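Side-chain contacts in ABC transporter, substrate binding protein (Aeropyrum pernix, PDB 3EAF), which probably captures a small solute outside the cell and delivers it to the membrane components of an ABC transporter: residues 285-288 with 289-292; 120-124 with 125-129; 182-185 with 186-189. All coordinates share one frame; numbering follows the deposited sequence.

All three contacts are helix N-termini, each capped by a side chain that accepts from backbone N-H at the first turn: N287 in contact 1, D123 in contact 2 and T184 in contact 3. Contacts 1 and 2 are buried near the middle of the chain, their centres 19 Å apart and their nearest atoms about 6 Å apart. Y107 ties them together, since its hydroxyl bonds Q292 and its backbone bonds Y124. Contact 2 also comes nearest to the magnesium site of E325, D340 and Y341, with the side chains of A121 and Y341 about 7 Å apart. Contact 3 lies at the surface, its centre 26 Å from each of the other two.

Contact 1 of 3, residues 285-288 with 289-292; sequences QINL and RVVQ
Helix 288-304 starts with an asparagine N-cap: N287 turns its amide oxygen back to the backbone N-H of V290. OD1 of N287 accepts from N of V290 at 3.1 Å in a nearly straight bond, with the donor tilted 23° from the carbonyl plane. A chi1 of 54° makes this possible by lodging CG between the backbone N and the carbonyl carbon. One residue before the cap, I286 crosses V290 at about a right angle, its CD1 3.9 Å from V290 CG1; helices 267-278 and 18-38 also pack on I286.

On another side of the turn, L288 lays CD2 over one face of the R289 guanidinium, 3.5 Å above its plane and displaced toward the rim. R289 bends at chi2 (-42°), and its NH1 donates at 2.7 Å to a lone pair of Q292 OE1, which lies close to the guanidinium plane. Beyond the turn, NE of R289 makes a salt bridge with D236, and Q292 NE2 bonds the hydroxyl of Y107. V291 N to N287 O, at 3.0 Å, begins the regular i to i+4 bonding expected after an N-cap.

Contact 2 of 3, residues 120-124 with 125-129; sequences PAPDY and STQAC
D123 and T126 meet at about a right angle at the N-terminus of helix 124-139, where D123 is the N-cap. The aspartate comes across the N-terminal end of the helix and divides its two oxygens between backbone and side chain. OD1 serves the backbone: T126 N donates to it at 3.0 Å in a nearly straight bond, approaching from above the carboxylate, 46° out of its plane. S125 N lies equally near OD1, but its poor angle makes that bond weak. OD2 takes the hydroxyl of T126, which donates from the syn side, 22° out of the carboxylate plane.

The carboxylate reaches all three donors because chi1 of D123 is 64°, folding CG in between the backbone N and carbonyl carbon and back over the first turn. With both oxygens engaged, its rotation should be restricted, and the N-H groups at the helix start would probably help to stabilise its negative charge. The aspartate is buried: A109, L347 and A378 touch its side chain, while the hydroxyl of S125 is bonded to T381.

P122 and Q127 also cross at about a right angle. The proline ring faces the aliphatic part of the glutamine, with P122 CB 3.8 Å from Q127 CG, and the methyl CG2 of T126 approaches the same proline CB at 4.1 Å. Y124 directs its first side-chain bond away from 125-129, and its hydroxyl end lies close to a bound glycerol, probably from the crystallisation liquor. Below the cap, Q127 N donates to D123 O at 3.0 Å. The shortest polar link of this turn joins two side chains: OG1 of T126 sits 2.6 Å from OD2 of D123.

Contact 3 of 3, residues 182-185 with 186-189; sequences RATE and ADAE
D187 reaches back from the first turn of helix 185-196 to T184, the residue that caps it. Its CB rests 4.0 Å from the CB of A183 and 3.4 Å from the carbonyl O of T184. With chi1 at -68°, CG stands anti to the carbonyl carbon and swings the carboxylate back along the chain, bringing CG to 3.2 Å from T184 OG1. At the tip the two oxygens part company. OD2 accepts the backbone N-H of T184 at 2.9 Å in a nearly straight bond, from 36° above the carboxylate plane; OD1 forms a salt bridge with R190, one turn further along.

T184 answers in kind, its OG1 accepting from D187 N at 3.0 Å. Further round the helix E185 and E189 run side by side, pointing the same way, their OE2 atoms 4.3 Å apart and the carboxylate planes turned by 38°. That closeness is probably mildly unfavourable, although E189 also has weak, long ion pairs with R193 and K221. A188 packs against helix 209-222. The reciprocal bonds, from side chain to backbone in both directions between T184 and D187, define a capping box.

Contact 1 of 3, residues 285-288 with 289-292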
loop_
_atom_site.group_PDB
_atom_site.type_symbol
_atom_site.label_atom_id
_atom_site.label_comp_id
_atom_site.label_asym_id
_atom_site.label_seq_id
_atom_site.Cartn_x
_atom_site.Cartn_y
_atom_site.Cartn_z
ATOM N N GLN A 285 5.188 0.321 -19.050
ATOM C CA GLN A 285 4.343 -0.490 -18.183
ATOM C C GLN A 285 4.801 -0.429 -16.727
ATOM O O GLN A 285 4.167 -1.005 -15.846
ATOM C CB GLN A 285 4.298 -1.943 -18.667
ATOM C CG GLN A 285 3.650 -2.108 -20.036
ATOM C CD GLN A 285 3.319 -3.554 -20.372
ATOM O OE1 GLN A 285 3.799 -4.489 -19.724
ATOM N NE2 GLN A 285 2.484 -3.744 -21.397
ATOM N N ILE A 286 5.905 0.268 -16.481
ATOM C CA ILE A 286 6.456 0.382 -15.132
ATOM C C ILE A 286 5.862 1.619 -14.464
ATOM O O ILE A 286 6.086 2.748 -14.906
ATOM C CB ILE A 286 8.003 0.424 -15.147
ATOM C CG1 ILE A 286 8.575 -0.812 -15.871
ATOM C CG2 ILE A 286 8.578 0.571 -13.730
ATOM C CD1 ILE A 286 8.210 -2.157 -15.237
ATOM N N ASN A 287 5.088 1.387 -13.410
ATOM C CA ASN A 287 4.364 2.447 -12.719
ATOM C C ASN A 287 4.410 2.214 -11.211
ATOM O O ASN A 287 5.012 1.244 -10.755
ATOM C CB ASN A 287 2.915 2.524 -13.230
ATOM C CG ASN A 287 2.184 1.182 -13.143
ATOM O OD1 ASN A 287 2.206 0.507 -12.115
ATOM N ND2 ASN A 287 1.538 0.796 -14.229
ATOM N N LEU A 288 3.775 3.099 -10.445
ATOM C CA LEU A 288 3.719 2.968 -8.981
ATOM C C LEU A 288 3.247 1.584 -8.490
ATOM O O LEU A 288 3.797 1.036 -7.529
ATOM C CB LEU A 288 2.827 4.064 -8.388
ATOM C CG LEU A 288 2.468 3.927 -6.905
ATOM C CD1 LEU A 288 3.710 4.117 -6.027
ATOM C CD2 LEU A 288 1.355 4.901 -6.527
ATOM N N ARG A 289 2.236 1.021 -9.149
ATOM C CA ARG A 289 1.673 -0.270 -8.721
ATOM C C ARG A 289 2.699 -1.383 -8.875
ATOM O O ARG A 289 2.837 -2.241 -8.003
ATOM C CB ARG A 289 0.390 -0.599 -9.497
ATOM C CG ARG A 289 -0.699 0.486 -9.440
ATOM C CD ARG A 289 -0.840 1.084 -8.038
ATOM N NE ARG A 289 -1.746 2.231 -8.010
ATOM C CZ ARG A 289 -1.956 2.993 -6.946
ATOM N NH1 ARG A 289 -1.316 2.748 -5.807
ATOM N NH2 ARG A 289 -2.813 4.003 -7.022
ATOM N N VAL A 290 3.425 -1.345 -9.990
ATOM C CA VAL A 290 4.554 -2.239 -10.233
ATOM C C VAL A 290 5.616 -2.087 -9.135
ATOM O O VAL A 290 6.118 -3.084 -8.614
ATOM C CB VAL A 290 5.157 -2.013 -11.648
ATOM C CG1 VAL A 290 6.378 -2.913 -11.888
ATOM C CG2 VAL A 290 4.098 -2.266 -12.725
ATOM N N VAL A 291 5.935 -0.848 -8.769
ATOM C CA VAL A 291 6.866 -0.601 -7.666
ATOM C C VAL A 291 6.373 -1.260 -6.366
ATOM O O VAL A 291 7.144 -1.907 -5.664
ATOM C CB VAL A 291 7.110 0.915 -7.443
ATOM C CG1 VAL A 291 8.023 1.147 -6.242
ATOM C CG2 VAL A 291 7.696 1.562 -8.703
ATOM N N GLN A 292 5.085 -1.111 -6.066
ATOM C CA GLN A 292 4.512 -1.612 -4.814
ATOM C C GLN A 292 4.637 -3.123 -4.690
ATOM O O GLN A 292 4.910 -3.641 -3.596
ATOM C CB GLN A 292 3.053 -1.158 -4.655
ATOM C CG GLN A 292 2.939 0.347 -4.440
ATOM C CD GLN A 292 1.528 0.824 -4.229
ATOM O OE1 GLN A 292 0.875 1.260 -5.164
ATOM N NE2 GLN A 292 1.054 0.761 -2.994
#

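Contact 2 of 3, residues 120-124 with 125-129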
loop_
_atom_site.group_PDB
_atom_site.type_symbol
_atom_site.label_atom_id
_atom_site.label_comp_id
_atom_site.label_asym_id
_atom_site.label_seq_id
_atom_site.Cartn_x
_atom_site.Cartn_y
_atom_site.Cartn_z
ATOM N N PRO A 120 6.444 -2.677 3.776
ATOM C CA PRO A 120 7.491 -1.653 3.684
ATOM C C PRO A 120 6.954 -0.219 3.552
ATOM O O PRO A 120 7.415 0.547 2.697
ATOM C CB PRO A 120 8.241 -2.066 2.416
ATOM C CG PRO A 120 7.172 -2.609 1.539
ATOM C CD PRO A 120 6.166 -3.283 2.457
ATOM N N ALA A 121 5.988 0.134 4.396
ATOM C CA ALA A 121 5.353 1.447 4.348
ATOM C C ALA A 121 4.778 1.768 5.732
ATOM O O ALA A 121 4.613 0.864 6.553
ATOM C CB ALA A 121 4.242 1.471 3.279
ATOM N N PRO A 122 4.474 3.053 5.997
ATOM C CA PRO A 122 3.716 3.328 7.221
ATOM C C PRO A 122 2.331 2.697 7.112
ATOM O O PRO A 122 1.858 2.450 6.010
ATOM C CB PRO A 122 3.594 4.858 7.238
ATOM C CG PRO A 122 4.623 5.364 6.258
ATOM C CD PRO A 122 4.746 4.278 5.226
ATOM N N ASP A 123 1.685 2.450 8.243
ATOM C CA ASP A 123 0.318 1.954 8.218
ATOM C C ASP A 123 -0.593 3.003 7.581
ATOM O O ASP A 123 -0.231 4.178 7.513
ATOM C CB ASP A 123 -0.148 1.673 9.635
ATOM C CG ASP A 123 -0.198 2.927 10.465
ATOM O OD1 ASP A 123 -1.297 3.493 10.613
ATOM O OD2 ASP A 123 0.871 3.365 10.920
ATOM N N TYR A 124 -1.777 2.574 7.141
ATOM C CA TYR A 124 -2.772 3.446 6.502
ATOM C C TYR A 124 -3.147 4.706 7.286
ATOM O O TYR A 124 -3.440 5.746 6.698
ATOM C CB TYR A 124 -4.060 2.663 6.249
ATOM C CG TYR A 124 -4.060 1.753 5.040
ATOM C CD1 TYR A 124 -4.663 0.502 5.107
ATOM C CD2 TYR A 124 -3.483 2.151 3.827
ATOM C CE1 TYR A 124 -4.696 -0.347 4.001
ATOM C CE2 TYR A 124 -3.508 1.303 2.707
ATOM C CZ TYR A 124 -4.116 0.057 2.810
ATOM O OH TYR A 124 -4.151 -0.794 1.728
ATOM N N SER A 125 -3.174 4.597 8.609
ATOM C CA SER A 125 -3.600 5.707 9.463
ATOM C C SER A 125 -2.530 6.805 9.528
ATOM O O SER A 125 -2.832 7.982 9.312
ATOM C CB SER A 125 -3.972 5.192 10.858
ATOM O OG SER A 125 -4.900 4.119 10.772
ATOM N N THR A 126 -1.286 6.406 9.803
ATOM C CA THR A 126 -0.122 7.300 9.761
ATOM C C THR A 126 0.038 7.955 8.395
ATOM O O THR A 126 0.341 9.148 8.313
ATOM C CB THR A 126 1.175 6.539 10.096
ATOM O OG1 THR A 126 1.024 5.881 11.361
ATOM C CG2 THR A 126 2.372 7.486 10.143
ATOM N N GLN A 127 -0.162 7.174 7.329
ATOM C CA GLN A 127 -0.183 7.708 5.964
ATOM C C GLN A 127 -1.265 8.783 5.808
ATOM O O GLN A 127 -0.986 9.888 5.327
ATOM C CB GLN A 127 -0.400 6.581 4.936
ATOM C CG GLN A 127 0.823 5.681 4.720
ATOM C CD GLN A 127 0.672 4.725 3.543
ATOM O OE1 GLN A 127 0.925 3.516 3.662
ATOM N NE2 GLN A 127 0.280 5.261 2.399
ATOM N N ALA A 128 -2.491 8.449 6.212
ATOM C CA ALA A 128 -3.636 9.359 6.105
ATOM C C ALA A 128 -3.398 10.656 6.874
ATOM O O ALA A 128 -3.625 11.745 6.353
ATOM C CB ALA A 128 -4.912 8.686 6.594
ATOM N N CYS A 129 -2.928 10.530 8.109
ATOM C CA CYS A 129 -2.717 11.698 8.960
ATOM C C CYS A 129 -1.560 12.558 8.454
ATOM O O CYS A 129 -1.593 13.780 8.590
ATOM C CB CYS A 129 -2.531 11.281 10.416
ATOM S SG CYS A 129 -4.029 10.541 11.138
#

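Contact 3 of 3, residues 182-185 with 186-189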
loop_
_atom_site.group_PDB
_atom_site.type_symbol
_atom_site.label_atom_id
_atom_site.label_comp_id
_atom_site.label_asym_id
_atom_site.label_seq_id
_atom_site.Cartn_x
_atom_site.Cartn_y
_atom_site.Cartn_z
ATOM N N ARG A 182 -17.076 -0.466 -5.402
ATOM C CA ARG A 182 -17.456 -0.701 -6.796
ATOM C C ARG A 182 -18.373 0.413 -7.310
ATOM O O ARG A 182 -19.269 0.168 -8.117
ATOM C CB ARG A 182 -18.160 -2.054 -6.941
ATOM C CG ARG A 182 -17.352 -3.266 -6.510
ATOM C CD ARG A 182 -18.294 -4.429 -6.189
ATOM N NE ARG A 182 -17.594 -5.579 -5.612
ATOM C CZ ARG A 182 -17.307 -5.727 -4.321
ATOM N NH1 ARG A 182 -17.642 -4.795 -3.435
ATOM N NH2 ARG A 182 -16.668 -6.813 -3.911
ATOM N N ALA A 183 -18.126 1.636 -6.845
ATOM C CA ALA A 183 -18.937 2.800 -7.186
ATOM C C ALA A 183 -19.180 2.973 -8.682
ATOM O O ALA A 183 -18.257 2.875 -9.486
ATOM C CB ALA A 183 -18.292 4.065 -6.623
ATOM N N THR A 184 -20.432 3.240 -9.038
ATOM C CA THR A 184 -20.778 3.697 -10.380
ATOM C C THR A 184 -20.571 5.211 -10.452
ATOM O O THR A 184 -20.352 5.865 -9.426
ATOM C CB THR A 184 -22.250 3.389 -10.716
ATOM O OG1 THR A 184 -23.103 4.112 -9.819
ATOM C CG2 THR A 184 -22.546 1.890 -10.593
ATOM N N GLU A 185 -20.652 5.764 -11.661
ATOM C CA GLU A 185 -20.643 7.212 -11.861
ATOM C C GLU A 185 -21.766 7.893 -11.056
ATOM O O GLU A 185 -21.558 8.948 -10.440
ATOM C CB GLU A 185 -20.778 7.521 -13.355
ATOM C CG GLU A 185 -20.667 8.995 -13.710
ATOM C CD GLU A 185 -20.894 9.252 -15.187
ATOM O OE1 GLU A 185 -21.966 8.877 -15.704
ATOM O OE2 GLU A 185 -19.997 9.836 -15.830
ATOM N N ALA A 186 -22.946 7.267 -11.055
ATOM C CA ALA A 186 -24.097 7.770 -10.313
ATOM C C ALA A 186 -23.850 7.794 -8.804
ATOM O O ALA A 186 -24.251 8.754 -8.132
ATOM C CB ALA A 186 -25.343 6.954 -10.637
ATOM N N ASP A 187 -23.216 6.740 -8.281
ATOM C CA ASP A 187 -22.830 6.677 -6.866
ATOM C C ASP A 187 -21.911 7.834 -6.503
ATOM O O ASP A 187 -22.091 8.470 -5.461
ATOM C CB ASP A 187 -22.098 5.373 -6.536
ATOM C CG ASP A 187 -22.984 4.147 -6.622
ATOM O OD1 ASP A 187 -24.212 4.232 -6.381
ATOM O OD2 ASP A 187 -22.432 3.080 -6.926
ATOM N N ALA A 188 -20.921 8.078 -7.365
ATOM C CA ALA A 188 -19.949 9.157 -7.193
ATOM C C ALA A 188 -20.596 10.540 -7.216
ATOM O O ALA A 188 -20.252 11.402 -6.403
ATOM C CB ALA A 188 -18.859 9.064 -8.259
ATOM N N GLU A 189 -21.516 10.753 -8.155
ATOM C CA GLU A 189 -22.237 12.021 -8.249
ATOM C C GLU A 189 -23.190 12.238 -7.068
ATOM O O GLU A 189 -23.288 13.354 -6.550
ATOM C CB GLU A 189 -22.968 12.149 -9.586
ATOM C CG GLU A 189 -22.024 12.358 -10.772
ATOM C CD GLU A 189 -22.751 12.596 -12.090
ATOM O OE1 GLU A 189 -23.977 12.857 -12.066
ATOM O OE2 GLU A 189 -22.090 12.514 -13.154
#